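Local coordinates for putative cell adhesion protein (Bacteroides eggerthii, PDB 4GPV), which is probably a FimA-like subunit of a distinct type of pilus in a human gut bacterium, where it would serve in cell adhesion, at residues T274-N286 with G315-I329. Numbering follows the deposited sequence.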
ATOM      1  N   THR A 274      32.755  18.337   5.942  0.60 31.43           N
ATOM      2  CA  THR A 274      31.295  18.347   6.086  0.60 30.58           C
ATOM      3  C   THR A 274      30.632  17.135   5.453  0.60 33.71           C
ATOM      4  O   THR A 274      30.860  16.868   4.276  0.60 33.45           O
ATOM      5  CB  THR A 274      30.662  19.620   5.488  0.60 41.38           C
ATOM      6  OG1 THR A 274      30.827  19.579   4.075  0.60 47.53           O
ATOM      7  CG2 THR A 274      31.235  20.914   6.053  0.60 40.34           C
ATOM      8  N   SER A 275      29.783  16.432   6.225  1.00 30.03           N
ATOM      9  CA  SER A 275      28.930  15.350   5.728  1.00 29.09           C
ATOM     10  C   SER A 275      27.486  15.794   5.859  1.00 34.44           C
ATOM     11  O   SER A 275      27.109  16.387   6.878  1.00 35.54           O
ATOM     12  CB  SER A 275      29.170  14.042   6.480  1.00 35.40           C
ATOM     13  OG  SER A 275      30.512  13.613   6.292  1.00 45.79           O
ATOM     14  N   SER A 276      26.677  15.529   4.832  1.00 28.87           N
ATOM     15  CA  SER A 276      25.287  15.966   4.862  1.00 28.11           C
ATOM     16  C   SER A 276      24.415  14.992   4.103  1.00 28.03           C
ATOM     17  O   SER A 276      24.895  14.354   3.167  1.00 27.00           O
ATOM     18  CB  SER A 276      25.159  17.372   4.261  1.00 35.36           C
ATOM     19  OG  SER A 276      25.745  17.455   2.973  1.00 43.11           O
ATOM     20  N   PRO A 277      23.122  14.885   4.459  1.00 26.61           N
ATOM     21  CA  PRO A 277      22.246  13.975   3.714  1.00 23.28           C
ATOM     22  C   PRO A 277      21.841  14.569   2.354  1.00 26.84           C
ATOM     23  O   PRO A 277      21.595  15.779   2.208  1.00 27.63           O
ATOM     24  CB  PRO A 277      21.033  13.800   4.638  1.00 25.34           C
ATOM     25  CG  PRO A 277      21.028  14.989   5.498  1.00 32.41           C
ATOM     26  CD  PRO A 277      22.412  15.546   5.579  1.00 29.67           C
ATOM     27  N   ILE A 278      21.812  13.713   1.342  1.00 22.27           N
ATOM     28  CA  ILE A 278      21.388  14.081  -0.013  1.00 21.02           C
ATOM     29  C   ILE A 278      20.392  13.043  -0.451  1.00 23.53           C
ATOM     30  O   ILE A 278      20.339  11.946   0.117  1.00 22.57           O
ATOM     31  CB  ILE A 278      22.527  14.276  -1.052  1.00 24.77           C
ATOM     32  CG1 ILE A 278      23.335  12.973  -1.240  1.00 24.93           C
ATOM     33  CG2 ILE A 278      23.417  15.478  -0.683  1.00 27.23           C
ATOM     34  CD1 ILE A 278      24.247  12.913  -2.413  1.00 27.27           C
ATOM     35  N   PHE A 279      19.580  13.399  -1.420  1.00 19.94           N
ATOM     36  CA  PHE A 279      18.510  12.512  -1.886  1.00 19.36           C
ATOM     37  C   PHE A 279      18.414  12.456  -3.396  1.00 22.53           C
ATOM     38  O   PHE A 279      18.683  13.443  -4.070  1.00 22.87           O
ATOM     39  CB  PHE A 279      17.154  13.011  -1.336  1.00 20.79           C
ATOM     40  CG  PHE A 279      17.061  13.050   0.166  1.00 21.03           C
ATOM     41  CD1 PHE A 279      17.494  14.166   0.879  1.00 23.42           C
ATOM     42  CD2 PHE A 279      16.575  11.963   0.875  1.00 21.90           C
ATOM     43  CE1 PHE A 279      17.425  14.194   2.276  1.00 25.21           C
ATOM     44  CE2 PHE A 279      16.465  12.001   2.263  1.00 24.23           C
ATOM     45  CZ  PHE A 279      16.939  13.102   2.965  1.00 23.47           C
ATOM     46  N   TYR A 280      17.965  11.301  -3.923  1.00 19.46           N
ATOM     47  CA  TYR A 280      17.649  11.149  -5.347  1.00 20.86           C
ATOM     48  C   TYR A 280      16.170  10.767  -5.333  1.00 24.85           C
ATOM     49  O   TYR A 280      15.844   9.596  -5.161  1.00 23.03           O
ATOM     50  CB  TYR A 280      18.541  10.094  -6.020  1.00 21.52           C
ATOM     51  CG  TYR A 280      20.017  10.367  -5.854  1.00 21.36           C
ATOM     52  CD1 TYR A 280      20.707  11.154  -6.777  1.00 22.42           C
ATOM     53  CD2 TYR A 280      20.742   9.788  -4.815  1.00 21.97           C
ATOM     54  CE1 TYR A 280      22.088  11.319  -6.697  1.00 22.39           C
ATOM     55  CE2 TYR A 280      22.124   9.988  -4.695  1.00 22.90           C
ATOM     56  CZ  TYR A 280      22.792  10.758  -5.638  1.00 25.55           C
ATOM     57  OH  TYR A 280      24.160  10.929  -5.530  1.00 23.50           O
ATOM     58  N   PRO A 281      15.263  11.764  -5.329  1.00 22.07           N
ATOM     59  CA  PRO A 281      13.853  11.453  -5.056  1.00 20.76           C
ATOM     60  C   PRO A 281      12.891  11.493  -6.248  1.00 24.32           C
ATOM     61  O   PRO A 281      13.200  12.056  -7.307  1.00 22.09           O
ATOM     62  CB  PRO A 281      13.482  12.581  -4.102  1.00 21.95           C
ATOM     63  CG  PRO A 281      14.325  13.756  -4.574  1.00 27.81           C
ATOM     64  CD  PRO A 281      15.482  13.225  -5.358  1.00 24.26           C
ATOM     65  N   ILE A 282      11.697  10.947  -6.012  1.00 21.63           N
ATOM     66  CA  ILE A 282      10.570  11.038  -6.925  1.00 22.59           C
ATOM     67  C   ILE A 282       9.319  11.320  -6.105  1.00 22.84           C
ATOM     68  O   ILE A 282       8.992  10.562  -5.188  1.00 20.48           O
ATOM     69  CB  ILE A 282      10.394   9.853  -7.912  1.00 27.57           C
ATOM     70  CG1 ILE A 282       9.366  10.207  -9.042  1.00 29.86           C
ATOM     71  CG2 ILE A 282      10.038   8.566  -7.232  1.00 27.05           C
ATOM     72  CD1 ILE A 282       9.763  11.537  -9.986  1.00 35.66           C
ATOM     73  N   LEU A 283       8.633  12.432  -6.426  1.00 21.15           N
ATOM     74  CA  LEU A 283       7.390  12.818  -5.747  1.00 21.62           C
ATOM     75  C   LEU A 283       6.228  12.211  -6.476  1.00 22.52           C
ATOM     76  O   LEU A 283       6.146  12.369  -7.695  1.00 19.87           O
ATOM     77  CB  LEU A 283       7.219  14.355  -5.713  1.00 23.27           C
ATOM     78  CG  LEU A 283       7.877  15.115  -4.579  1.00 31.24           C
ATOM     79  CD1 LEU A 283       9.346  15.117  -4.748  1.00 33.01           C
ATOM     80  CD2 LEU A 283       7.408  16.541  -4.583  1.00 37.57           C
ATOM     81  N   PHE A 284       5.320  11.552  -5.745  1.00 17.45           N
ATOM     82  CA  PHE A 284       4.108  10.967  -6.327  1.00 17.88           C
ATOM     83  C   PHE A 284       3.032  12.051  -6.365  1.00 19.98           C
ATOM     84  O   PHE A 284       2.079  12.066  -5.555  1.00 18.35           O
ATOM     85  CB  PHE A 284       3.640   9.730  -5.564  1.00 18.42           C
ATOM     86  CG  PHE A 284       4.509   8.546  -5.899  1.00 20.14           C
ATOM     87  CD1 PHE A 284       4.263   7.785  -7.039  1.00 24.80           C
ATOM     88  CD2 PHE A 284       5.615   8.232  -5.115  1.00 21.61           C
ATOM     89  CE1 PHE A 284       5.082   6.693  -7.361  1.00 26.33           C
ATOM     90  CE2 PHE A 284       6.425   7.123  -5.428  1.00 25.52           C
ATOM     91  CZ  PHE A 284       6.164   6.388  -6.563  1.00 24.61           C
ATOM     92  N   THR A 285       3.232  12.978  -7.301  1.00 19.16           N
ATOM     93  CA  THR A 285       2.313  14.076  -7.623  1.00 19.55           C
ATOM     94  C   THR A 285       1.982  14.016  -9.109  1.00 26.40           C
ATOM     95  O   THR A 285       2.750  13.465  -9.900  1.00 21.79           O
ATOM     96  CB  THR A 285       2.964  15.457  -7.336  1.00 27.55           C
ATOM     97  OG1 THR A 285       4.127  15.618  -8.159  1.00 26.37           O
ATOM     98  CG2 THR A 285       3.293  15.663  -5.881  1.00 29.18           C
ATOM     99  N   ASN A 286       0.901  14.696  -9.501  1.00 24.21           N
ATOM    100  CA  ASN A 286       0.558  14.796 -10.921  1.00 25.69           C
ATOM    101  C   ASN A 286       1.617  15.516 -11.769  1.00 29.24           C
ATOM    102  O   ASN A 286       1.681  15.247 -12.957  1.00 32.65           O
ATOM    103  CB  ASN A 286      -0.774  15.532 -11.067  1.00 28.11           C
ATOM    104  CG  ASN A 286      -1.920  14.632 -10.731  1.00 38.64           C
ATOM    105  OD1 ASN A 286      -1.821  13.396 -10.783  1.00 36.62           O
ATOM    106  ND2 ASN A 286      -3.033  15.236 -10.357  1.00 46.45           N
ATOM    107  N   GLY A 315      25.257  14.729  -7.557  1.00 32.31           N
ATOM    108  CA  GLY A 315      25.051  15.110  -6.159  1.00 32.34           C
ATOM    109  C   GLY A 315      23.652  15.139  -5.566  1.00 36.97           C
ATOM    110  O   GLY A 315      23.501  15.463  -4.388  1.00 37.56           O
ATOM    111  N   GLY A 316      22.636  14.803  -6.347  1.00 32.96           N
ATOM    112  CA  GLY A 316      21.254  14.765  -5.860  1.00 33.11           C
ATOM    113  C   GLY A 316      20.746  16.110  -5.376  1.00 35.45           C
ATOM    114  O   GLY A 316      21.156  17.150  -5.900  1.00 36.29           O
ATOM    115  N   THR A 317      19.857  16.089  -4.382  1.00 27.97           N
ATOM    116  CA  THR A 317      19.269  17.276  -3.767  1.00 26.87           C
ATOM    117  C   THR A 317      19.278  17.195  -2.249  1.00 30.15           C
ATOM    118  O   THR A 317      19.191  16.113  -1.678  1.00 27.30           O
ATOM    119  CB  THR A 317      17.822  17.526  -4.265  1.00 34.10           C
ATOM    120  OG1 THR A 317      17.386  18.783  -3.739  1.00 32.23           O
ATOM    121  CG2 THR A 317      16.826  16.432  -3.831  1.00 28.48           C
ATOM    122  N   THR A 318      19.343  18.362  -1.598  1.00 28.95           N
ATOM    123  CA  THR A 318      19.293  18.461  -0.137  1.00 29.55           C
ATOM    124  C   THR A 318      17.843  18.401   0.357  1.00 33.02           C
ATOM    125  O   THR A 318      17.630  18.100   1.529  1.00 31.90           O
ATOM    126  CB  THR A 318      19.946  19.773   0.348  1.00 37.07           C
ATOM    127  OG1 THR A 318      19.152  20.856  -0.112  1.00 43.02           O
ATOM    128  CG2 THR A 318      21.381  19.941  -0.142  1.00 33.97           C
ATOM    129  N   ASP A 319      16.853  18.740  -0.506  1.00 30.42           N
ATOM    130  CA  ASP A 319      15.439  18.759  -0.090  1.00 29.98           C
ATOM    131  C   ASP A 319      14.628  17.799  -0.938  1.00 28.68           C
ATOM    132  O   ASP A 319      14.272  18.125  -2.065  1.00 27.51           O
ATOM    133  CB  ASP A 319      14.831  20.178  -0.158  1.00 32.92           C
ATOM    134  CG  ASP A 319      13.462  20.305   0.512  1.00 36.66           C
ATOM    135  OD1 ASP A 319      12.914  19.278   0.957  1.00 32.06           O
ATOM    136  OD2 ASP A 319      12.954  21.436   0.610  1.00 44.37           O
ATOM    137  N   PRO A 320      14.289  16.628  -0.383  1.00 24.53           N
ATOM    138  CA  PRO A 320      13.530  15.649  -1.174  1.00 23.62           C
ATOM    139  C   PRO A 320      12.073  16.044  -1.363  1.00 25.82           C
ATOM    140  O   PRO A 320      11.409  15.436  -2.186  1.00 24.25           O
ATOM    141  CB  PRO A 320      13.645  14.371  -0.352  1.00 24.81           C
ATOM    142  CG  PRO A 320      13.768  14.846   1.057  1.00 27.95           C
ATOM    143  CD  PRO A 320      14.582  16.121   0.972  1.00 25.27           C
ATOM    144  N   GLU A 321      11.577  17.031  -0.601  1.00 23.68           N
ATOM    145  CA  GLU A 321      10.165  17.449  -0.700  1.00 24.70           C
ATOM    146  C   GLU A 321       9.910  18.456  -1.834  1.00 29.83           C
ATOM    147  O   GLU A 321       8.748  18.758  -2.120  1.00 27.02           O
ATOM    148  CB  GLU A 321       9.678  18.033   0.617  1.00 25.62           C
ATOM    149  CG  GLU A 321       9.673  17.024   1.753  1.00 30.97           C
ATOM    150  CD  GLU A 321       9.268  17.561   3.112  1.00 35.46           C
ATOM    151  OE1 GLU A 321       8.699  18.673   3.191  1.00 25.71           O
ATOM    152  OE2 GLU A 321       9.515  16.852   4.110  1.00 28.08           O
ATOM    153  N   GLU A 322      10.979  18.962  -2.467  1.00 31.34           N
ATOM    154  CA  GLU A 322      10.883  19.899  -3.592  1.00 34.57           C
ATOM    155  C   GLU A 322      11.250  19.164  -4.887  1.00 41.65           C
ATOM    156  O   GLU A 322      12.242  18.436  -4.898  1.00 38.71           O
ATOM    157  CB  GLU A 322      11.775  21.130  -3.388  1.00 37.54           C
ATOM    158  CG  GLU A 322      11.369  22.064  -2.257  1.00 52.33           C
ATOM    159  CD  GLU A 322       9.966  22.642  -2.272  1.00 83.63           C
ATOM    160  OE1 GLU A 322       9.501  23.081  -3.350  1.00 83.66           O
ATOM    161  OE2 GLU A 322       9.342  22.681  -1.187  1.00 80.60           O
ATOM    162  N   PRO A 323      10.499  19.356  -5.998  1.00 43.02           N
ATOM    163  CA  PRO A 323      10.838  18.636  -7.241  1.00 43.85           C
ATOM    164  C   PRO A 323      12.255  18.937  -7.737  1.00 49.56           C
ATOM    165  O   PRO A 323      12.803  20.019  -7.493  1.00 48.25           O
ATOM    166  CB  PRO A 323       9.781  19.118  -8.239  1.00 46.37           C
ATOM    167  CG  PRO A 323       8.666  19.634  -7.405  1.00 50.82           C
ATOM    168  CD  PRO A 323       9.298  20.199  -6.173  1.00 46.37           C
ATOM    169  N   VAL A 324      12.868  17.935  -8.371  1.00 48.64           N
ATOM    170  CA  VAL A 324      14.234  18.028  -8.872  1.00 51.43           C
ATOM    171  C   VAL A 324      14.192  18.213 -10.381  1.00 60.87           C
ATOM    172  O   VAL A 324      13.468  17.499 -11.080  1.00 61.65           O
ATOM    173  CB  VAL A 324      15.102  16.800  -8.456  1.00 55.13           C
ATOM    174  CG1 VAL A 324      16.498  16.852  -9.074  1.00 55.44           C
ATOM    175  CG2 VAL A 324      15.215  16.708  -6.945  1.00 54.86           C
ATOM    176  N   VAL A 325      14.955  19.195 -10.861  1.00 61.29           N
ATOM    177  CA  VAL A 325      15.149  19.492 -12.273  1.00 63.26           C
ATOM    178  C   VAL A 325      16.666  19.444 -12.467  1.00 68.39           C
ATOM    179  O   VAL A 325      17.364  20.399 -12.110  1.00 69.16           O
ATOM    180  CB  VAL A 325      14.484  20.829 -12.738  1.00 69.08           C
ATOM    181  CG1 VAL A 325      14.714  21.072 -14.229  1.00 69.82           C
ATOM    182  CG2 VAL A 325      12.986  20.842 -12.426  1.00 68.95           C
ATOM    183  N   SER A 326      17.176  18.277 -12.918  1.00 64.31           N
ATOM    184  CA  SER A 326      18.603  18.024 -13.139  1.00 64.15           C
ATOM    185  C   SER A 326      18.837  16.859 -14.104  1.00 66.49           C
ATOM    186  O   SER A 326      18.080  15.882 -14.119  1.00 65.58           O
ATOM    187  CB  SER A 326      19.325  17.752 -11.818  1.00 67.22           C
ATOM    188  OG  SER A 326      19.060  16.454 -11.313  1.00 76.57           O
ATOM    189  N   SER A 327      19.920  16.970 -14.887  1.00 62.13           N
ATOM    190  CA  SER A 327      20.373  15.975 -15.865  1.00 60.65           C
ATOM    191  C   SER A 327      20.922  14.718 -15.169  1.00 57.82           C
ATOM    192  O   SER A 327      20.904  13.632 -15.753  1.00 58.51           O
ATOM    193  CB  SER A 327      21.455  16.588 -16.755  1.00 65.42           C
ATOM    194  OG  SER A 327      22.507  17.132 -15.971  1.00 72.46           O
ATOM    195  N   SER A 328      21.396  14.883 -13.924  1.00 47.92           N
ATOM    196  CA  SER A 328      22.006  13.850 -13.083  1.00 45.04           C
ATOM    197  C   SER A 328      21.010  12.781 -12.579  1.00 41.27           C
ATOM    198  O   SER A 328      21.442  11.714 -12.119  1.00 38.04           O
ATOM    199  CB  SER A 328      22.677  14.499 -11.887  1.00 49.72           C
ATOM    200  OG  SER A 328      21.725  15.231 -11.133  1.00 64.56           O
ATOM    201  N   ILE A 329      19.702  13.106 -12.580  1.00 34.04           N
ATOM    202  CA  ILE A 329      18.648  12.177 -12.147  1.00 32.21           C
ATOM    203  C   ILE A 329      17.619  12.060 -13.261  1.00 35.55           C
ATOM    204  O   ILE A 329      17.057  13.071 -13.675  1.00 39.35           O
ATOM    205  CB  ILE A 329      17.975  12.607 -10.796  1.00 35.53           C
ATOM    206  CG1 ILE A 329      19.012  12.904  -9.698  1.00 37.24           C
ATOM    207  CG2 ILE A 329      16.964  11.547 -10.330  1.00 34.93           C
ATOM    208  CD1 ILE A 329      18.474  13.663  -8.436  1.00 46.40           C
TER
HETATM  209  O   HOH W   1      19.342  16.975   3.306  1.00 34.71           O
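Phe279 and Thr317 form a single antiparallel, hydrogen-bonded bridge: Phe279 N reaches Thr317 O at 2.8 Å, and Thr317 N returns to Phe279 O at 2.9 Å. The bridge pins the long loop ahead of strand 329-343 to strand 274-283, whose other backbone edge pairs with strand 262-271 in a sheet of the FimA-like C-terminal domain. Just past the bridge, a water donates to both Pro277 O and Thr318 O and so continues the link.

Beyond the bridge the loop folds into a type I turn from Asp319 to Glu322 and lays Pro320 over one face of the Phe279 ring. Pro320 CG sits 3.7 Å from the centroid of the Phe279 ring, just 7° off its normal, a clear CH-pi contact. Phe279 holds CG anti to its carbonyl carbon (chi1 -60°), which turns that face to the proline while Thr317 O lies in plane at its edge; Tyr214 adds an edge-to-face contact. Pro281 fits against Thr317 CG2 and Val324 CG2, crossing both side chains at about a right angle. Ile329 CG1 meets the edge of the Tyr280 ring in its plane, and the phenol oxygen is tied to Gly314 O, just ahead of 315-329.

Two side chains brace the loop here: Thr317 OG1, just ahead of the turn, accepts from Asp319 N in an ST turn, and within the turn Asp319 OD1 takes Glu321 N from above the carboxylate plane in an Asx turn. Farther along, Leu283 splits its methyls between two carbonyls, with CD1 3.3 Å from Pro320 O and CD2 3.6 Å from Glu321 O.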